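Local atomic coordinates of alginate lyase (Aplysia kurodai, PDB entry 5GMT), a protein that probably cleaves alginate as a lyase of polysaccharide lyase family 14, with specificity for polymannuronate. Residues C127-N132 / A153-T157; G76-R82 / R240-T246; D146-L151 / G182-F186; V90-I94 / T272-A276. All blocks are in the same frame, centred on the assembly; numbering follows the deposited sequence.

Contact 1 of 4, residues C127-N132 / A153-T157; sequences CSGGSN and AYIPT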
# COMPACT_ATOMS: atom_id res chain seq x y z
N CYS A 127 -7.94 -5.08 -8.56
CA CYS A 127 -7.13 -6.09 -7.90
C CYS A 127 -7.17 -5.96 -6.38
O CYS A 127 -6.21 -5.51 -5.75
CB CYS A 127 -5.69 -6.02 -8.42
SG CYS A 127 -5.52 -6.87 -10.03
N SER A 128 -8.29 -6.38 -5.81
CA SER A 128 -8.46 -6.37 -4.36
C SER A 128 -9.63 -7.27 -4.03
O SER A 128 -10.36 -7.68 -4.93
CB SER A 128 -8.72 -4.94 -3.86
OG SER A 128 -9.99 -4.48 -4.30
N GLY A 129 -9.84 -7.56 -2.75
CA GLY A 129 -10.95 -8.42 -2.40
C GLY A 129 -10.70 -9.82 -2.95
O GLY A 129 -9.59 -10.35 -2.85
N GLY A 130 -11.71 -10.43 -3.53
CA GLY A 130 -11.51 -11.75 -4.09
C GLY A 130 -11.21 -11.68 -5.57
O GLY A 130 -11.29 -12.70 -6.26
N SER A 131 -10.86 -10.49 -6.05
CA SER A 131 -10.78 -10.21 -7.49
C SER A 131 -9.35 -10.03 -8.01
O SER A 131 -8.59 -9.20 -7.51
CB SER A 131 -11.60 -8.97 -7.82
OG SER A 131 -11.43 -8.60 -9.17
N ASN A 132 -8.98 -10.78 -9.04
CA ASN A 132 -7.64 -10.64 -9.59
C ASN A 132 -7.64 -10.85 -11.11
O ASN A 132 -7.00 -11.78 -11.61
CB ASN A 132 -6.69 -11.63 -8.93
CG ASN A 132 -5.21 -11.31 -9.21
OD1 ASN A 132 -4.80 -10.16 -9.19
ND2 ASN A 132 -4.42 -12.34 -9.50
N ALA A 153 0.49 -8.78 -2.19
CA ALA A 153 0.48 -8.60 -3.64
C ALA A 153 -0.67 -9.33 -4.34
O ALA A 153 -0.87 -10.53 -4.15
CB ALA A 153 1.81 -9.07 -4.22
N TYR A 154 -1.42 -8.57 -5.13
CA TYR A 154 -2.30 -9.14 -6.14
C TYR A 154 -1.54 -9.12 -7.46
O TYR A 154 -1.33 -8.06 -8.04
CB TYR A 154 -3.61 -8.36 -6.24
CG TYR A 154 -4.63 -8.73 -5.19
CD1 TYR A 154 -4.37 -8.49 -3.84
CD2 TYR A 154 -5.83 -9.32 -5.54
CE1 TYR A 154 -5.29 -8.85 -2.87
CE2 TYR A 154 -6.76 -9.67 -4.57
CZ TYR A 154 -6.49 -9.43 -3.24
OH TYR A 154 -7.41 -9.77 -2.27
N ILE A 155 -1.10 -10.29 -7.91
CA ILE A 155 -0.28 -10.39 -9.11
C ILE A 155 -0.80 -11.58 -9.92
O ILE A 155 -1.54 -12.40 -9.40
CB ILE A 155 1.22 -10.55 -8.75
CG1 ILE A 155 1.38 -11.61 -7.66
CG2 ILE A 155 1.78 -9.23 -8.26
CD1 ILE A 155 2.85 -11.83 -7.20
N PRO A 156 -0.43 -11.66 -11.21
CA PRO A 156 -0.93 -12.75 -12.06
C PRO A 156 -0.66 -14.16 -11.51
O PRO A 156 0.30 -14.39 -10.77
CB PRO A 156 -0.17 -12.53 -13.38
CG PRO A 156 0.03 -11.05 -13.43
CD PRO A 156 0.27 -10.62 -11.99
N THR A 157 -1.50 -15.12 -11.87
CA THR A 157 -1.33 -16.46 -11.34
C THR A 157 -0.10 -17.17 -11.91
O THR A 157 0.39 -18.11 -11.31
CB THR A 157 -2.58 -17.33 -11.61
OG1 THR A 157 -2.78 -17.47 -13.02
CG2 THR A 157 -3.82 -16.68 -11.00
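Cys127 and Tyr154 are the nearest residues of the two backbones, with CA atoms 6.0 Å apart. Segment 127-132 is a loop that folds back in a type II' beta turn from Ser128 to Ser131. Segment 153-157 begins on strand 149-154 and continues as loop. That strand belongs to one of the two antiparallel sheets of a fold consistent with the concanavalin-type sandwich. The disulfide from Cys127 to Cys136 ties the loop to strand 136-143, which pairs with strand 149-154.

Tyr154 CG is anti to the carbonyl carbon (chi1 -81°), which sends the ring into the curve of the loop, one face against Cys127 and Ser128. Cys127 O sits over this face, 3.6 Å from Tyr154 CG. Ser128 CA lies over the same face in a CH-pi contact, 4.0 Å from the ring centroid. Gly129 O meets the hydroxyl end in the ring plane. Tyr154 OH donates to it, but the modelled length is too short to be reliable. At the other end of the ring, Asn132 OD1 comes 3.7 Å from Tyr154 CB. The amide and ring planes are 75° apart. Asn132 ND2 then donates to Ile155 O at 2.9 Å, from above the carbonyl plane.

Contact 2 of 4, residues G76-R82 / R240-T246; sequences GAGFYSR and RGMFFST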
# COMPACT_ATOMS: atom_id res chain seq x y z
N GLY A 76 -11.87 2.58 8.36
CA GLY A 76 -10.68 2.96 7.63
C GLY A 76 -11.04 3.69 6.35
O GLY A 76 -12.14 4.24 6.24
N ALA A 77 -10.13 3.71 5.38
CA ALA A 77 -10.39 4.44 4.15
C ALA A 77 -9.58 3.93 2.97
O ALA A 77 -8.60 3.19 3.14
CB ALA A 77 -10.12 5.92 4.36
N GLY A 78 -9.99 4.31 1.77
CA GLY A 78 -9.31 3.82 0.58
C GLY A 78 -9.57 4.70 -0.62
O GLY A 78 -10.65 5.31 -0.73
N PHE A 79 -8.58 4.79 -1.50
CA PHE A 79 -8.76 5.44 -2.80
C PHE A 79 -7.56 5.14 -3.66
O PHE A 79 -6.47 4.94 -3.15
CB PHE A 79 -8.96 6.98 -2.66
CG PHE A 79 -7.83 7.69 -1.93
CD1 PHE A 79 -6.69 8.10 -2.61
CD2 PHE A 79 -7.93 7.97 -0.57
CE1 PHE A 79 -5.66 8.76 -1.95
CE2 PHE A 79 -6.91 8.64 0.10
CZ PHE A 79 -5.77 9.04 -0.59
N TYR A 80 -7.75 5.13 -4.98
CA TYR A 80 -6.61 5.09 -5.87
C TYR A 80 -6.27 6.52 -6.28
O TYR A 80 -7.17 7.31 -6.57
CB TYR A 80 -6.90 4.26 -7.11
CG TYR A 80 -7.09 2.77 -6.89
CD1 TYR A 80 -6.04 1.88 -7.06
CD2 TYR A 80 -8.35 2.26 -6.56
CE1 TYR A 80 -6.22 0.51 -6.90
CE2 TYR A 80 -8.54 0.88 -6.40
CZ TYR A 80 -7.47 0.02 -6.58
OH TYR A 80 -7.62 -1.35 -6.41
N SER A 81 -4.99 6.84 -6.30
CA SER A 81 -4.51 8.17 -6.65
C SER A 81 -3.60 8.11 -7.88
O SER A 81 -2.63 7.35 -7.89
CB SER A 81 -3.75 8.78 -5.46
OG SER A 81 -3.03 9.94 -5.82
N ARG A 82 -3.93 8.88 -8.92
CA ARG A 82 -3.12 8.93 -10.13
C ARG A 82 -2.76 10.37 -10.47
O ARG A 82 -3.37 10.97 -11.36
CB ARG A 82 -3.85 8.27 -11.29
CG ARG A 82 -4.15 6.80 -11.08
CD ARG A 82 -4.97 6.24 -12.22
NE ARG A 82 -4.29 6.35 -13.51
CZ ARG A 82 -4.74 5.81 -14.63
NH1 ARG A 82 -5.87 5.11 -14.61
NH2 ARG A 82 -4.07 5.96 -15.77
N ARG A 240 0.67 2.87 -12.21
CA ARG A 240 -0.27 3.98 -12.35
C ARG A 240 -0.24 4.96 -11.19
O ARG A 240 -0.58 6.13 -11.35
CB ARG A 240 -1.69 3.44 -12.52
CG ARG A 240 -1.88 2.52 -13.75
CD ARG A 240 -1.62 3.27 -15.05
NE ARG A 240 -1.70 2.38 -16.21
CZ ARG A 240 -1.19 2.65 -17.40
NH1 ARG A 240 -0.56 3.80 -17.62
NH2 ARG A 240 -1.29 1.75 -18.38
N GLY A 241 0.18 4.50 -10.01
CA GLY A 241 0.17 5.39 -8.86
C GLY A 241 -0.01 4.67 -7.55
O GLY A 241 0.35 3.51 -7.42
N MET A 242 -0.59 5.38 -6.57
CA MET A 242 -0.72 4.86 -5.22
C MET A 242 -2.11 4.33 -4.93
O MET A 242 -3.11 5.02 -5.20
CB MET A 242 -0.39 5.94 -4.18
CG MET A 242 -0.56 5.44 -2.74
SD MET A 242 -0.30 6.68 -1.46
CE MET A 242 -1.52 7.91 -1.91
N PHE A 243 -2.17 3.12 -4.40
CA PHE A 243 -3.40 2.52 -3.90
C PHE A 243 -3.44 2.81 -2.41
O PHE A 243 -2.82 2.09 -1.63
CB PHE A 243 -3.42 1.01 -4.25
CG PHE A 243 -4.67 0.26 -3.83
CD1 PHE A 243 -5.81 0.92 -3.39
CD2 PHE A 243 -4.74 -1.12 -4.03
CE1 PHE A 243 -6.95 0.19 -3.03
CE2 PHE A 243 -5.89 -1.84 -3.70
CZ PHE A 243 -6.98 -1.20 -3.21
N PHE A 244 -4.09 3.91 -2.03
CA PHE A 244 -4.24 4.20 -0.60
C PHE A 244 -5.31 3.28 -0.06
O PHE A 244 -6.44 3.28 -0.53
CB PHE A 244 -4.60 5.66 -0.33
CG PHE A 244 -4.59 6.02 1.14
CD1 PHE A 244 -3.44 6.52 1.74
CD2 PHE A 244 -5.72 5.82 1.93
CE1 PHE A 244 -3.42 6.84 3.10
CE2 PHE A 244 -5.69 6.13 3.30
CZ PHE A 244 -4.54 6.64 3.87
N SER A 245 -4.94 2.48 0.93
CA SER A 245 -5.83 1.44 1.43
C SER A 245 -5.45 1.14 2.87
O SER A 245 -4.32 0.77 3.12
CB SER A 245 -5.70 0.19 0.56
OG SER A 245 -6.60 -0.82 0.94
N THR A 246 -6.37 1.32 3.81
CA THR A 246 -6.06 0.96 5.19
C THR A 246 -7.35 0.69 5.97
O THR A 246 -8.32 1.47 5.96
CB THR A 246 -5.19 2.07 5.88
OG1 THR A 246 -4.65 1.58 7.12
CG2 THR A 246 -5.98 3.36 6.12
O HOH W 1 -1.50 7.01 -13.68
O HOH W 2 -0.89 6.47 -16.32
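Phe79 pairs with Phe244, and Tyr80 with Phe243, where strands 76-81 and 238-247 run antiparallel in one sheet of the sandwich. Backbone bonds at Ala77-Thr246, Phe79-Phe244 and Ser81-Met242 fix the register; the bond from Phe244 N to Phe79 O is weak.

On the sheet face with Phe79, the Phe244 CB is the bump. It sits over the centre of the Phe79 ring, 3.6 Å from the centroid. Phe79 CG lies between its backbone N and carbonyl carbon (chi1 57°), which lays the ring across the neighbouring strand. The two rings are nearly parallel but slid apart, with little overlap. Leu59 and Ile61 also pack on Phe244.

On the other face Tyr80 and Phe243 form an offset stack, centroids 4.0 Å apart and planes at 14°. Tyr80 CZ lies over the centre of the Phe243 ring, and Ser245 CB lies over its opposite face. Replacing Phe243 by an alanine would probably cost the Tyr80 ring the partner it stacks on in the neighbouring strand and open a gap beside Ser138 and Arg140. Gly78 and Ser245, a non-hydrogen-bonded pair, bring their CA atoms within 4.3 Å, and Gly78 CA meets the Phe244 ring at its edge.

Arg240 and Gly241 both face Phe116 in a classic beta bulge. Arg240 CD rests over one face of the Arg82 guanidinium, 3.7 Å from Arg82 NH2. Arg82 NH1 donates to Asn120 O, and Arg240 NH1 to Ser88 O. One water links Arg82 NE to Arg240 O; another accepts from Arg82 NH2 at 3.3 Å and from Arg240 NH1 at 3.0 Å.

Contact 3 of 4, residues D146-L151 / G182-F186; sequences DGDGEL and GKFRF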
# COMPACT_ATOMS: atom_id res chain seq x y z
N ASP A 146 1.22 -8.82 15.85
CA ASP A 146 2.38 -8.21 16.50
C ASP A 146 3.07 -7.13 15.67
O ASP A 146 4.21 -6.76 15.93
CB ASP A 146 3.40 -9.30 16.88
CG ASP A 146 2.80 -10.38 17.78
OD1 ASP A 146 1.96 -10.04 18.64
OD2 ASP A 146 3.15 -11.57 17.60
N GLY A 147 2.37 -6.61 14.66
CA GLY A 147 2.94 -5.57 13.83
C GLY A 147 3.93 -6.03 12.77
O GLY A 147 4.56 -5.19 12.10
N ASP A 148 4.10 -7.34 12.61
CA ASP A 148 4.90 -7.85 11.49
C ASP A 148 4.38 -7.26 10.17
O ASP A 148 3.18 -7.17 9.96
CB ASP A 148 4.85 -9.38 11.41
CG ASP A 148 5.81 -10.05 12.38
OD1 ASP A 148 6.80 -9.41 12.80
OD2 ASP A 148 5.57 -11.23 12.72
N GLY A 149 5.28 -6.85 9.29
CA GLY A 149 4.87 -6.31 8.00
C GLY A 149 5.08 -7.26 6.84
O GLY A 149 5.82 -8.24 6.95
N GLU A 150 4.44 -6.96 5.72
CA GLU A 150 4.62 -7.76 4.51
C GLU A 150 4.25 -6.94 3.29
O GLU A 150 3.56 -5.92 3.40
CB GLU A 150 3.75 -9.02 4.56
CG GLU A 150 2.27 -8.73 4.32
CD GLU A 150 1.37 -9.95 4.51
OE1 GLU A 150 1.63 -10.76 5.42
OE2 GLU A 150 0.42 -10.11 3.73
N LEU A 151 4.72 -7.39 2.14
CA LEU A 151 4.16 -6.99 0.85
C LEU A 151 2.93 -7.85 0.61
O LEU A 151 2.99 -9.05 0.76
CB LEU A 151 5.19 -7.17 -0.28
CG LEU A 151 4.66 -7.13 -1.71
CD1 LEU A 151 4.04 -5.78 -1.99
CD2 LEU A 151 5.76 -7.42 -2.73
N GLY A 182 7.18 -10.48 8.15
CA GLY A 182 8.05 -10.52 9.31
C GLY A 182 9.46 -10.02 9.07
O GLY A 182 10.24 -9.89 10.03
N LYS A 183 9.80 -9.73 7.82
CA LYS A 183 11.13 -9.23 7.49
C LYS A 183 11.29 -7.77 7.90
O LYS A 183 12.40 -7.27 8.03
CB LYS A 183 11.42 -9.41 6.01
CG LYS A 183 11.53 -10.88 5.63
CD LYS A 183 12.43 -11.10 4.44
CE LYS A 183 12.54 -12.59 4.10
NZ LYS A 183 13.09 -13.40 5.23
N PHE A 184 10.16 -7.09 8.08
CA PHE A 184 10.16 -5.78 8.72
C PHE A 184 8.97 -5.76 9.65
O PHE A 184 8.09 -6.60 9.55
CB PHE A 184 10.09 -4.63 7.69
CG PHE A 184 9.04 -4.82 6.62
CD1 PHE A 184 9.33 -5.55 5.47
CD2 PHE A 184 7.78 -4.26 6.75
CE1 PHE A 184 8.38 -5.72 4.48
CE2 PHE A 184 6.82 -4.43 5.76
CZ PHE A 184 7.11 -5.16 4.63
N ARG A 185 8.94 -4.82 10.59
CA ARG A 185 7.90 -4.82 11.60
C ARG A 185 7.54 -3.39 11.96
O ARG A 185 8.39 -2.50 11.95
CB ARG A 185 8.35 -5.60 12.86
CG ARG A 185 7.29 -5.64 13.98
CD ARG A 185 7.70 -6.51 15.18
NE ARG A 185 7.36 -7.92 15.00
CZ ARG A 185 7.32 -8.83 15.97
NH1 ARG A 185 7.60 -8.49 17.23
NH2 ARG A 185 6.99 -10.08 15.69
N PHE A 186 6.27 -3.19 12.27
CA PHE A 186 5.76 -1.89 12.67
C PHE A 186 5.65 -1.83 14.19
O PHE A 186 5.29 -2.81 14.83
CB PHE A 186 4.41 -1.64 12.02
CG PHE A 186 4.46 -1.73 10.52
CD1 PHE A 186 5.14 -0.76 9.79
CD2 PHE A 186 3.83 -2.76 9.86
CE1 PHE A 186 5.19 -0.84 8.40
CE2 PHE A 186 3.88 -2.84 8.47
CZ PHE A 186 4.56 -1.88 7.74
O HOH W 3 5.22 -4.23 17.09
O HOH W 4 9.63 -10.62 12.34
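Arg185 reaches Asp148 through a chain that starts extended, with CG anti to the backbone N (chi1 -180°). A bend at chi3 then turns the NE and NH2 edge of the guanidinium to Asp148 OD1, with carboxylate and guanidinium planes 44° apart. The result is a side-on salt bridge. Arg185 NE lies 2.7 Å from Asp148 OD1, and Arg185 NH2 lies 3.0 Å from the same oxygen. Both donors meet that oxygen from one face of the carboxylate plane. Asp146 O lies over a face of the guanidinium. With an asparagine in place of Asp148, the Arg185 charge would probably lose its paired carboxylate, leaving the guanidinium less firmly fixed.

Backbones bridge at this same pair. Phe186 N donates to Gly147 O at 2.6 Å, almost straight at 178°. Gly149 N donates to Phe184 O at 2.8 Å, and Gly182 N to Gly149 O at 2.9 Å. Both phenylalanine rings pack close against Gly149, which has no side chain. Phe186 CE2 touches Gly149 CA at 3.6 Å, and Phe184 CZ comes 3.4 Å from Glu150 N. A water joins Asp148 OD1 to Gly182 O.

Segment 182-186 lies in the loop from strand 177-179 of one sheet to strand 191-199 of the other. Phe184 packs on strands 208-216 and 222-229. Phe186 packs on Trp143 of strand 136-143 and Ile194 of strand 191-199, so its side chain reaches both sheets.

Contact 4 of 4, residues V90-I94 / T272-A276; sequences VDAMI and TPSHA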
# COMPACT_ATOMS: atom_id res chain seq x y z
N VAL A 90 5.07 4.19 -17.35
CA VAL A 90 6.07 4.09 -16.27
C VAL A 90 6.24 2.66 -15.78
O VAL A 90 5.28 2.03 -15.34
CB VAL A 90 5.71 4.99 -15.08
CG1 VAL A 90 6.70 4.79 -13.93
CG2 VAL A 90 5.69 6.45 -15.51
N ASP A 91 7.47 2.15 -15.84
CA ASP A 91 7.75 0.76 -15.48
C ASP A 91 8.48 0.60 -14.16
O ASP A 91 8.64 -0.52 -13.64
CB ASP A 91 8.55 0.09 -16.60
CG ASP A 91 7.76 -0.01 -17.89
OD1 ASP A 91 6.51 -0.09 -17.81
OD2 ASP A 91 8.38 0.02 -18.97
N ALA A 92 8.95 1.73 -13.62
CA ALA A 92 9.58 1.72 -12.30
C ALA A 92 9.12 2.93 -11.49
O ALA A 92 9.05 4.05 -11.99
CB ALA A 92 11.11 1.70 -12.43
N MET A 93 8.82 2.69 -10.22
CA MET A 93 8.27 3.73 -9.38
C MET A 93 8.69 3.50 -7.94
O MET A 93 8.80 2.35 -7.50
CB MET A 93 6.74 3.73 -9.52
CG MET A 93 6.03 5.02 -9.29
SD MET A 93 4.26 4.81 -9.55
CE MET A 93 4.11 5.27 -11.28
N ILE A 94 8.95 4.58 -7.21
CA ILE A 94 9.19 4.49 -5.78
C ILE A 94 8.12 5.28 -5.04
O ILE A 94 7.90 6.45 -5.32
CB ILE A 94 10.58 5.06 -5.39
CG1 ILE A 94 11.71 4.29 -6.08
CG2 ILE A 94 10.77 5.02 -3.88
CD1 ILE A 94 13.10 4.88 -5.79
N THR A 272 10.34 8.29 -10.00
CA THR A 272 10.46 7.36 -11.12
C THR A 272 11.92 7.13 -11.47
O THR A 272 12.49 7.88 -12.26
CB THR A 272 9.71 7.87 -12.37
OG1 THR A 272 10.19 9.18 -12.70
CG2 THR A 272 8.21 7.93 -12.13
N PRO A 273 12.54 6.09 -10.89
CA PRO A 273 13.93 5.78 -11.23
C PRO A 273 14.00 5.09 -12.58
O PRO A 273 12.97 4.70 -13.13
CB PRO A 273 14.35 4.82 -10.12
CG PRO A 273 13.06 4.07 -9.80
CD PRO A 273 11.95 5.08 -9.99
N SER A 274 15.21 4.94 -13.11
CA SER A 274 15.40 4.18 -14.33
C SER A 274 14.98 2.74 -14.12
O SER A 274 15.36 2.12 -13.13
CB SER A 274 16.86 4.24 -14.79
OG SER A 274 17.24 5.56 -15.12
N HIS A 275 14.20 2.21 -15.06
CA HIS A 275 13.76 0.82 -15.00
C HIS A 275 14.95 -0.15 -15.05
O HIS A 275 15.80 -0.05 -15.92
CB HIS A 275 12.79 0.53 -16.15
CG HIS A 275 12.06 -0.76 -16.02
ND1 HIS A 275 11.74 -1.55 -17.11
CD2 HIS A 275 11.58 -1.41 -14.93
CE1 HIS A 275 11.09 -2.62 -16.69
NE2 HIS A 275 10.98 -2.56 -15.38
N ALA A 276 15.02 -1.06 -14.08
CA ALA A 276 16.09 -2.04 -14.04
C ALA A 276 15.55 -3.38 -13.54
O ALA A 276 15.31 -3.54 -12.35
CB ALA A 276 17.23 -1.56 -13.16
O HOH W 5 10.89 0.15 -19.36
O HOH W 6 10.45 4.78 -14.16
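Thr272, Pro273 and His275 leave the end of strand 261-272 and pass over Asp91, just before strand 92-102, and over Ala92 and Ile94 at its start. The touching parts run 111° apart. The segments share no direct hydrogen bond; side chains and two waters join them.

His275 supplies the flat surface. Its CG is anti to the backbone N (chi1 -168°), which turns the ring back over segment 90-94. Asp91 CB stands over the ring centre in a CH-pi contact, 3.5 Å from the centroid and 5° off the ring normal. His275 CD2 comes 3.3 Å from Asp91 O. The ends of the two side chains are held elsewhere, Asp91 OD1 by His238 and His275 NE2 by Ile200 O. A water also links Asp91 OD2 and His275 ND1.

Strands 92-102 and 261-272 are antiparallel neighbours in the sheet facing the one that holds strand 238-247. Ile94 still pairs with Leu271 through the backbone. Beyond Thr272 the chain heads away across strand 92-102, toward strand 191-199. The chain bends at Pro273, which packs on Glu197 and His199 of that strand.

Ala92 CB fits against this bend, 3.6 Å from Pro273 O and 3.8 Å from His275 CA. Ile94 CG1 meets Pro273 CG at 4.0 Å. Val90 CG1 and Thr272 CG2 touch at 3.9 Å, their side chains crossing at about a right angle. A second water donates to both Ala92 O and Pro273 O, each at 2.7 Å.

Overall arrangement
The contacts are spread over both sandwich sheets. Contacts 1, 2 and 3 reach the sheet that runs from strand 38-42 to strand 169-170; contact 4 belongs to the facing sheet. Contacts 1 and 3 use opposite ends of strand 149-154, with centres about 21 Å apart. Contacts 1 and 2 touch where Ser128 and Cys127 meet the Phe243 ring. Contacts 2 and 4 touch through Met93 against Arg240 and Gly241. Contacts 3 and 4 are farthest apart, about 25 Å between centres. Along the chain, the segments of contacts 2 and 4 alternate, and between them so do those of contacts 1 and 3. Contacts 2 and 4 each span over 150 residues; contacts 1 and 3 are more local.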